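Local coordinates for protein 4-hydroxybutyrate CoA-transferase (Porphyromonas gingivalis, PDB 3D3U) that probably transfers coenzyme A between acyl-CoA thioesters and free carboxylates, with acetate and 4-hydroxybutyrate as likely substrates, at residues 182-187 against 276-281; 340-345 against 351-356; 381-386 against 404-409. All coordinates share one frame; numbering follows the deposited sequence.

Contact 1 (182-187 against 276-281); sequences EPIAEV and ELYDFV
Tyr278 meets the loop 182-187 with both its hydroxyl and its ring. The hydroxyl donates to Ala185 O in the plane of that carbonyl, with 2.8 Å between Tyr278 OH and Ala185 O and a C=O...donor angle of 148°. Over one ring face lies the Ile184 methyl CG2, 3.6 Å from the Tyr278 centroid and 19° off the ring normal, a CH-pi contact displaced toward the rim. CG2 gets there because it stands anti to the Ile184 backbone N, while CG1 turns the other branch away. Ile184 O is 3.2 Å from Tyr278 CE2; at the ring edge, near its plane, lie Ala185 O and, by the hydroxyl, Glu186 CA. Helix 275-281 is the crossover of a beta-alpha-beta unit between the parallel strands 266-268 and 287-289, whereas the loop leaves strand 176-180, an outer strand of the parallel sheet; the contact thus joins the two sheet-containing parts of the chain, both probably Rossmann-like. Further out, Gly273 N also bonds to Tyr278 OH, so the hydroxyl has two hydrogen-bond partners, and Val187 pairs with the Gly273 backbone. Glu186 OE2 accepts from Lys275 N at the helix start, Met160 packs on Ile184, and Phe272 lies against Tyr278.

Contact 2 (340-345 against 351-356); sequences DFLRGA and GISIMA
Phe341 O is held twice: by the backbone N of Ala345, the residue whose methyl rests on the strand at Ile352 and Ser353, in a helical bond with 2.7 Å between Ala345 N and Phe341 O, and weakly by Ser309 OG, a slight link to strand 307-311. Ala345 CB points at the strand and lies 3.2 Å from Ile352 O and 4.1 Å from Ser353 CB. Beside it, Ala345 O sits 3.6 Å from Gly351 CA, where the chain enters the strand. Leu342 leans across with the end of its side chain: its CG is 4.2 Å from Ser353 OG, and its CD1 meets the Met355 CE methyl at 4.3 Å. Ser353 OG is set between its own backbone N and carbonyl carbon (chi1 61°), which places it beside the Leu342 side chain rather than over Ala345. Helix 338-345 belongs to the crossover between the parallel strands 307-311 and 352-356, as in Rossmann-like folds; the axes of 340-345 and 352-356 approach to 7.4 Å, with their N-to-C directions 148° apart. The strand's backbone bonds to Met307, Ser309 and Tyr388 in the sheet, while the helix meets it through van der Waals contacts of Ala345, Leu342, Ser353 and Met355.

Contact 3 (381-386 against 404-409); sequences TGRNEV and RQRAEA
Arg406 reaches out of helix 403-413 to Arg383 in the loop that leads into strand 388-391, so the contact packs the approach to the edge hairpin 388-391/394-397 against the helix that follows it. The two side chains cross at about a right angle, and their guanidinium planes stand 55° apart, which excludes a parallel stack. The aliphatic root of Arg383 does the touching on one side and the far end of Arg406 on the other: Arg406 NH2 lies 3.3 Å from Arg383 CB and 3.5 Å from Arg383 CG, while Arg406 NE is 4.0 Å from that same CG. Arg406 starts with CG anti to its carbonyl carbon, extends through chi2 and bends at chi3 (82°), bringing NH2 against the root of Arg383. Arg383 bends at chi2 (-52°) and takes its own guanidinium elsewhere, with its side chain touching Met319 and Gln321. The two like charges are thereby kept apart, with 5.8 Å between Arg383 NE and Arg406 NH2. The Arg406 side chain also touches Ala401. Ala407, on another side of the same helix, packs on Ile426 of helix 418-427. In the loop, Val386 N makes a weak hydrogen bond to Arg383 O. That carbonyl oxygen lies at the edge of the Arg406 guanidinium, near its plane, 3.1 Å from Arg406 NH2, but the angle is too poor for a hydrogen bond.

Along the chain the three contacts come in series, each closing before the next opens. Contact 1 bridges the ranges of the N-terminal and C-terminal family domains, joining the loop after the six-stranded parallel sheet to the helix that connects two strands of the mixed sheet. Contacts 2 and 3 lie within the C-terminal range, on the opposite side of the chain's centre; contact 1 is about 29 Å from contact 2 and 40 Å from contact 3, centre to centre. Contacts 2 and 3 have centres about 14 Å apart and touch: Leu342 CD2 packs 3.4 Å from Glu385 CG, and Val386 lies against Leu342 and Ser353. Together they form continuous packing from strand 352-356 to helix 403-413 beyond the hairpin at the sheet's end.

Contact 1 (182-187 against 276-281)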
loop_
_atom_site.group_PDB
_atom_site.type_symbol
_atom_site.label_atom_id
_atom_site.label_comp_id
_atom_site.label_asym_id
_atom_site.label_seq_id
_atom_site.Cartn_x
_atom_site.Cartn_y
_atom_site.Cartn_z
ATOM N N GLU A 182 -6.194 22.311 -2.961
ATOM C CA GLU A 182 -7.278 21.354 -2.754
ATOM C C GLU A 182 -6.795 20.237 -1.800
ATOM O O GLU A 182 -5.727 19.663 -2.004
ATOM C CB GLU A 182 -7.893 20.830 -4.084
ATOM C CG GLU A 182 -9.166 21.567 -4.558
ATOM C CD GLU A 182 -10.448 20.642 -4.863
ATOM O OE1 GLU A 182 -10.365 19.447 -5.420
ATOM O OE2 GLU A 182 -11.619 21.143 -4.577
ATOM N N PRO A 183 -7.592 19.948 -0.761
ATOM C CA PRO A 183 -7.186 19.060 0.350
ATOM C C PRO A 183 -7.052 17.590 -0.086
ATOM O O PRO A 183 -7.841 17.065 -0.873
ATOM C CB PRO A 183 -8.345 19.180 1.325
ATOM C CG PRO A 183 -9.561 19.501 0.457
ATOM C CD PRO A 183 -9.001 20.400 -0.615
ATOM N N ILE A 184 -6.045 16.905 0.419
ATOM C CA ILE A 184 -5.706 15.625 -0.077
ATOM C C ILE A 184 -6.769 14.668 0.390
ATOM O O ILE A 184 -6.938 14.518 1.539
ATOM C CB ILE A 184 -4.347 15.383 0.489
ATOM C CG1 ILE A 184 -3.383 16.308 -0.263
ATOM C CG2 ILE A 184 -3.989 13.895 0.488
ATOM C CD1 ILE A 184 -2.834 15.751 -1.572
ATOM N N ALA A 185 -7.519 14.045 -0.505
ATOM C CA ALA A 185 -8.538 13.077 -0.089
ATOM C C ALA A 185 -8.143 12.359 1.141
ATOM O O ALA A 185 -6.982 11.957 1.293
ATOM C CB ALA A 185 -8.739 12.027 -1.143
ATOM N N GLU A 186 -9.121 12.149 2.001
ATOM C CA GLU A 186 -8.838 11.500 3.302
ATOM C C GLU A 186 -9.575 10.195 3.442
ATOM O O GLU A 186 -10.642 10.102 2.937
ATOM C CB GLU A 186 -9.140 12.459 4.490
ATOM C CG GLU A 186 -10.439 13.283 4.447
ATOM C CD GLU A 186 -10.456 14.397 5.504
ATOM O OE1 GLU A 186 -10.993 15.486 5.163
ATOM O OE2 GLU A 186 -9.923 14.225 6.675
ATOM N N VAL A 187 -9.034 9.181 4.086
ATOM C CA VAL A 187 -9.874 8.014 4.367
ATOM C C VAL A 187 -9.784 7.678 5.827
ATOM O O VAL A 187 -8.704 7.360 6.328
ATOM C CB VAL A 187 -9.598 6.822 3.408
ATOM C CG1 VAL A 187 -8.510 7.161 2.391
ATOM C CG2 VAL A 187 -9.377 5.469 4.157
ATOM N N GLU A 276 -5.261 14.987 9.750
ATOM C CA GLU A 276 -4.198 14.924 10.763
ATOM C C GLU A 276 -2.966 14.163 10.263
ATOM O O GLU A 276 -1.842 14.614 10.436
ATOM C CB GLU A 276 -4.704 14.275 12.020
ATOM C CG GLU A 276 -3.651 14.267 13.130
ATOM C CD GLU A 276 -4.151 14.945 14.388
ATOM O OE1 GLU A 276 -3.564 14.784 15.508
ATOM O OE2 GLU A 276 -5.156 15.679 14.211
ATOM N N LEU A 277 -3.166 12.996 9.647
ATOM C CA LEU A 277 -2.050 12.278 9.052
ATOM C C LEU A 277 -1.306 13.240 8.205
ATOM O O LEU A 277 -0.085 13.442 8.420
ATOM C CB LEU A 277 -2.529 11.157 8.154
ATOM C CG LEU A 277 -1.930 9.800 8.441
ATOM C CD1 LEU A 277 -2.219 8.856 7.371
ATOM C CD2 LEU A 277 -0.458 9.873 8.588
ATOM N N TYR A 278 -2.026 13.847 7.254
ATOM C CA TYR A 278 -1.354 14.678 6.227
ATOM C C TYR A 278 -0.593 15.773 6.866
ATOM O O TYR A 278 0.635 15.860 6.636
ATOM C CB TYR A 278 -2.274 15.173 5.117
ATOM C CG TYR A 278 -3.044 14.014 4.503
ATOM C CD1 TYR A 278 -2.441 12.771 4.329
ATOM C CD2 TYR A 278 -4.386 14.129 4.145
ATOM C CE1 TYR A 278 -3.136 11.679 3.825
ATOM C CE2 TYR A 278 -5.096 13.020 3.619
ATOM C CZ TYR A 278 -4.454 11.790 3.478
ATOM O OH TYR A 278 -5.106 10.671 2.957
ATOM N N ASP A 279 -1.234 16.550 7.732
ATOM C CA ASP A 279 -0.408 17.519 8.462
ATOM C C ASP A 279 0.745 17.012 9.292
ATOM O O ASP A 279 1.675 17.751 9.471
ATOM C CB ASP A 279 -1.165 18.522 9.355
ATOM C CG ASP A 279 -2.406 19.025 8.747
ATOM O OD1 ASP A 279 -2.522 18.924 7.519
ATOM O OD2 ASP A 279 -3.349 19.499 9.427
ATOM N N PHE A 280 0.678 15.808 9.847
ATOM C CA PHE A 280 1.815 15.245 10.612
ATOM C C PHE A 280 2.965 14.848 9.669
ATOM O O PHE A 280 4.174 15.124 9.942
ATOM C CB PHE A 280 1.354 14.016 11.385
ATOM C CG PHE A 280 2.453 13.236 12.110
ATOM C CD1 PHE A 280 2.987 13.687 13.345
ATOM C CD2 PHE A 280 2.870 11.958 11.636
ATOM C CE1 PHE A 280 3.990 12.931 14.066
ATOM C CE2 PHE A 280 3.861 11.217 12.378
ATOM C CZ PHE A 280 4.409 11.732 13.611
ATOM N N VAL A 281 2.637 14.197 8.558
ATOM C CA VAL A 281 3.754 13.751 7.707
ATOM C C VAL A 281 4.411 14.870 6.893
ATOM O O VAL A 281 5.574 14.759 6.395
ATOM C CB VAL A 281 3.367 12.554 6.853
ATOM C CG1 VAL A 281 2.720 11.481 7.809
ATOM C CG2 VAL A 281 2.478 12.992 5.614
#

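Contact 2 (340-345 against 351-356)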
loop_
_atom_site.group_PDB
_atom_site.type_symbol
_atom_site.label_atom_id
_atom_site.label_comp_id
_atom_site.label_asym_id
_atom_site.label_seq_id
_atom_site.Cartn_x
_atom_site.Cartn_y
_atom_site.Cartn_z
ATOM N N ASP A 340 4.891 -10.389 -1.258
ATOM C CA ASP A 340 6.211 -9.803 -1.272
ATOM C C ASP A 340 6.759 -9.856 0.132
ATOM O O ASP A 340 7.898 -10.358 0.352
ATOM C CB ASP A 340 6.112 -8.357 -1.719
ATOM C CG ASP A 340 5.825 -8.250 -3.215
ATOM O OD1 ASP A 340 5.263 -7.160 -3.634
ATOM O OD2 ASP A 340 6.167 -9.208 -4.008
ATOM N N PHE A 341 5.939 -9.369 1.076
ATOM C CA PHE A 341 6.289 -9.348 2.479
ATOM C C PHE A 341 6.351 -10.716 3.168
ATOM O O PHE A 341 7.169 -10.908 4.031
ATOM C CB PHE A 341 5.371 -8.396 3.204
ATOM C CG PHE A 341 5.836 -7.022 3.167
ATOM C CD1 PHE A 341 6.927 -6.633 3.920
ATOM C CD2 PHE A 341 5.219 -6.088 2.390
ATOM C CE1 PHE A 341 7.405 -5.346 3.916
ATOM C CE2 PHE A 341 5.700 -4.720 2.363
ATOM C CZ PHE A 341 6.750 -4.368 3.136
ATOM N N LEU A 342 5.527 -11.686 2.773
ATOM C CA LEU A 342 5.754 -13.080 3.226
ATOM C C LEU A 342 7.182 -13.548 3.048
ATOM O O LEU A 342 7.800 -14.033 4.020
ATOM C CB LEU A 342 4.855 -14.088 2.492
ATOM C CG LEU A 342 3.723 -14.790 3.248
ATOM C CD1 LEU A 342 2.644 -13.722 3.766
ATOM C CD2 LEU A 342 3.067 -15.940 2.386
ATOM N N ARG A 343 7.633 -13.430 1.782
ATOM C CA ARG A 343 8.906 -13.884 1.232
ATOM C C ARG A 343 10.086 -13.131 1.917
ATOM O O ARG A 343 11.106 -13.706 2.337
ATOM C CB ARG A 343 8.915 -13.558 -0.311
ATOM C CG ARG A 343 8.165 -14.479 -1.397
ATOM C CD ARG A 343 8.693 -14.322 -2.932
ATOM N NE ARG A 343 9.877 -15.157 -3.239
ATOM C CZ ARG A 343 9.881 -16.517 -3.131
ATOM N NH1 ARG A 343 10.968 -17.289 -3.382
ATOM N NH2 ARG A 343 8.748 -17.125 -2.731
ATOM N N GLY A 344 9.899 -11.813 1.979
ATOM C CA GLY A 344 10.870 -10.918 2.448
ATOM C C GLY A 344 10.928 -11.032 3.923
ATOM O O GLY A 344 12.037 -10.922 4.472
ATOM N N ALA A 345 9.798 -11.270 4.611
ATOM C CA ALA A 345 9.875 -11.594 6.082
ATOM C C ALA A 345 10.685 -12.852 6.350
ATOM O O ALA A 345 11.323 -12.959 7.420
ATOM C CB ALA A 345 8.540 -11.713 6.762
ATOM N N GLY A 351 12.797 -13.009 11.538
ATOM C CA GLY A 351 11.562 -12.456 10.998
ATOM C C GLY A 351 10.536 -13.525 11.019
ATOM O O GLY A 351 10.859 -14.645 11.127
ATOM N N ILE A 352 9.283 -13.185 10.935
ATOM C CA ILE A 352 8.265 -14.164 10.817
ATOM C C ILE A 352 7.170 -13.548 9.979
ATOM O O ILE A 352 7.257 -12.405 9.618
ATOM C CB ILE A 352 7.666 -14.483 12.161
ATOM C CG1 ILE A 352 7.272 -13.200 12.918
ATOM C CG2 ILE A 352 8.441 -15.604 12.902
ATOM C CD1 ILE A 352 6.168 -13.472 13.969
ATOM N N SER A 353 6.128 -14.280 9.641
ATOM C CA SER A 353 5.068 -13.641 8.942
ATOM C C SER A 353 3.809 -14.217 9.526
ATOM O O SER A 353 3.710 -15.428 9.723
ATOM C CB SER A 353 5.191 -13.891 7.457
ATOM O OG SER A 353 5.113 -15.296 7.204
ATOM N N ILE A 354 2.881 -13.331 9.857
ATOM C CA ILE A 354 1.561 -13.688 10.397
ATOM C C ILE A 354 0.397 -13.359 9.422
ATOM O O ILE A 354 0.393 -12.246 8.863
ATOM C CB ILE A 354 1.345 -12.898 11.702
ATOM C CG1 ILE A 354 2.521 -13.103 12.696
ATOM C CG2 ILE A 354 0.041 -13.287 12.302
ATOM C CD1 ILE A 354 2.667 -11.941 13.727
ATOM N N MET A 355 -0.549 -14.297 9.209
ATOM C CA MET A 355 -1.785 -14.037 8.500
ATOM C C MET A 355 -2.819 -13.943 9.619
ATOM O O MET A 355 -3.062 -14.884 10.316
ATOM C CB MET A 355 -2.112 -15.136 7.479
ATOM C CG MET A 355 -2.738 -14.672 6.144
ATOM S SD MET A 355 -1.889 -15.244 4.457
ATOM C CE MET A 355 -1.591 -13.752 3.300
ATOM N N ALA A 356 -3.392 -12.785 9.853
ATOM C CA ALA A 356 -4.404 -12.689 10.884
ATOM C C ALA A 356 -5.727 -12.392 10.183
ATOM O O ALA A 356 -5.739 -11.522 9.281
ATOM C CB ALA A 356 -4.047 -11.546 11.866
#

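Contact 3 (381-386 against 404-409)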
loop_
_atom_site.group_PDB
_atom_site.type_symbol
_atom_site.label_atom_id
_atom_site.label_comp_id
_atom_site.label_asym_id
_atom_site.label_seq_id
_atom_site.Cartn_x
_atom_site.Cartn_y
_atom_site.Cartn_z
ATOM N N THR A 381 0.140 -20.326 -4.687
ATOM C CA THR A 381 0.231 -19.799 -3.309
ATOM C C THR A 381 0.258 -20.828 -2.143
ATOM O O THR A 381 -0.147 -20.508 -1.024
ATOM C CB THR A 381 -0.819 -18.685 -3.075
ATOM O OG1 THR A 381 -0.990 -18.489 -1.640
ATOM C CG2 THR A 381 -2.223 -19.053 -3.776
ATOM N N GLY A 382 0.775 -22.033 -2.464
ATOM C CA GLY A 382 1.013 -23.184 -1.572
ATOM C C GLY A 382 1.780 -22.907 -0.282
ATOM O O GLY A 382 2.662 -22.033 -0.264
ATOM N N ARG A 383 1.415 -23.689 0.776
ATOM C CA ARG A 383 1.791 -23.663 2.298
ATOM C C ARG A 383 3.151 -23.213 2.907
ATOM O O ARG A 383 3.087 -22.434 3.869
ATOM C CB ARG A 383 1.430 -25.005 3.005
ATOM C CG ARG A 383 2.445 -26.162 2.769
ATOM C CD ARG A 383 2.725 -26.392 1.285
ATOM N NE ARG A 383 3.056 -27.769 0.973
ATOM C CZ ARG A 383 2.190 -28.646 0.482
ATOM N NH1 ARG A 383 2.573 -29.901 0.226
ATOM N NH2 ARG A 383 0.933 -28.257 0.261
ATOM N N ASN A 384 4.301 -23.785 2.443
ATOM C CA ASN A 384 5.727 -23.290 2.586
ATOM C C ASN A 384 5.908 -21.781 2.340
ATOM O O ASN A 384 6.854 -21.333 1.640
ATOM C CB ASN A 384 6.553 -23.974 1.518
ATOM C CG ASN A 384 5.729 -24.261 0.271
ATOM O OD1 ASN A 384 5.234 -23.352 -0.406
ATOM N ND2 ASN A 384 5.538 -25.552 0.002
ATOM N N GLU A 385 4.931 -21.046 2.896
ATOM C CA GLU A 385 4.684 -19.604 2.819
ATOM C C GLU A 385 4.679 -18.999 4.305
ATOM O O GLU A 385 5.676 -18.357 4.705
ATOM C CB GLU A 385 3.388 -19.328 1.981
ATOM C CG GLU A 385 3.542 -18.782 0.555
ATOM C CD GLU A 385 4.825 -19.197 -0.205
ATOM O OE1 GLU A 385 5.324 -20.323 0.060
ATOM O OE2 GLU A 385 5.331 -18.402 -1.106
ATOM N N VAL A 386 3.658 -19.283 5.134
ATOM C CA VAL A 386 3.358 -18.511 6.360
ATOM C C VAL A 386 3.790 -19.213 7.651
ATOM O O VAL A 386 3.779 -20.445 7.702
ATOM C CB VAL A 386 1.845 -18.280 6.346
ATOM C CG1 VAL A 386 1.392 -17.231 7.325
ATOM C CG2 VAL A 386 1.403 -17.920 4.888
ATOM N N ARG A 404 -0.501 -33.119 8.958
ATOM C CA ARG A 404 -1.507 -33.320 10.070
ATOM C C ARG A 404 -1.578 -32.283 11.207
ATOM O O ARG A 404 -2.660 -32.008 11.701
ATOM C CB ARG A 404 -1.452 -34.713 10.734
ATOM C CG ARG A 404 -0.236 -35.002 11.658
ATOM C CD ARG A 404 0.976 -35.664 10.923
ATOM N NE ARG A 404 2.140 -36.019 11.770
ATOM C CZ ARG A 404 2.480 -37.279 12.156
ATOM N NH1 ARG A 404 1.734 -38.331 11.788
ATOM N NH2 ARG A 404 3.568 -37.488 12.913
ATOM N N GLN A 405 -0.452 -31.751 11.663
ATOM C CA GLN A 405 -0.490 -30.683 12.679
ATOM C C GLN A 405 -1.136 -29.390 12.159
ATOM O O GLN A 405 -2.053 -28.837 12.811
ATOM C CB GLN A 405 0.910 -30.378 13.224
ATOM C CG GLN A 405 1.741 -31.642 13.396
ATOM C CD GLN A 405 3.159 -31.395 13.846
ATOM O OE1 GLN A 405 3.980 -30.737 13.163
ATOM N NE2 GLN A 405 3.470 -31.960 14.983
ATOM N N ARG A 406 -0.643 -28.909 10.996
ATOM C CA ARG A 406 -1.096 -27.674 10.348
ATOM C C ARG A 406 -2.651 -27.730 10.246
ATOM O O ARG A 406 -3.362 -26.796 10.657
ATOM C CB ARG A 406 -0.422 -27.531 8.981
ATOM C CG ARG A 406 1.113 -27.502 9.009
ATOM C CD ARG A 406 1.835 -27.848 7.632
ATOM N NE ARG A 406 1.937 -26.729 6.696
ATOM C CZ ARG A 406 2.908 -25.827 6.763
ATOM N NH1 ARG A 406 3.852 -25.947 7.702
ATOM N NH2 ARG A 406 2.952 -24.788 5.915
ATOM N N ALA A 407 -3.151 -28.872 9.757
ATOM C CA ALA A 407 -4.563 -29.213 9.716
ATOM C C ALA A 407 -5.311 -28.845 11.021
ATOM O O ALA A 407 -6.306 -28.026 11.041
ATOM C CB ALA A 407 -4.699 -30.704 9.464
ATOM N N GLU A 408 -4.840 -29.464 12.111
ATOM C CA GLU A 408 -5.607 -29.403 13.303
ATOM C C GLU A 408 -5.183 -28.231 14.249
ATOM O O GLU A 408 -5.936 -27.835 15.129
ATOM C CB GLU A 408 -5.868 -30.837 13.841
ATOM C CG GLU A 408 -5.180 -31.299 15.083
ATOM C CD GLU A 408 -3.675 -31.157 14.980
ATOM O OE1 GLU A 408 -2.945 -32.143 15.339
ATOM O OE2 GLU A 408 -3.217 -30.069 14.546
ATOM N N ALA A 409 -4.050 -27.599 13.986
ATOM C CA ALA A 409 -3.609 -26.624 14.903
ATOM C C ALA A 409 -4.449 -25.442 14.492
ATOM O O ALA A 409 -4.762 -24.515 15.298
ATOM C CB ALA A 409 -2.166 -26.351 14.699
#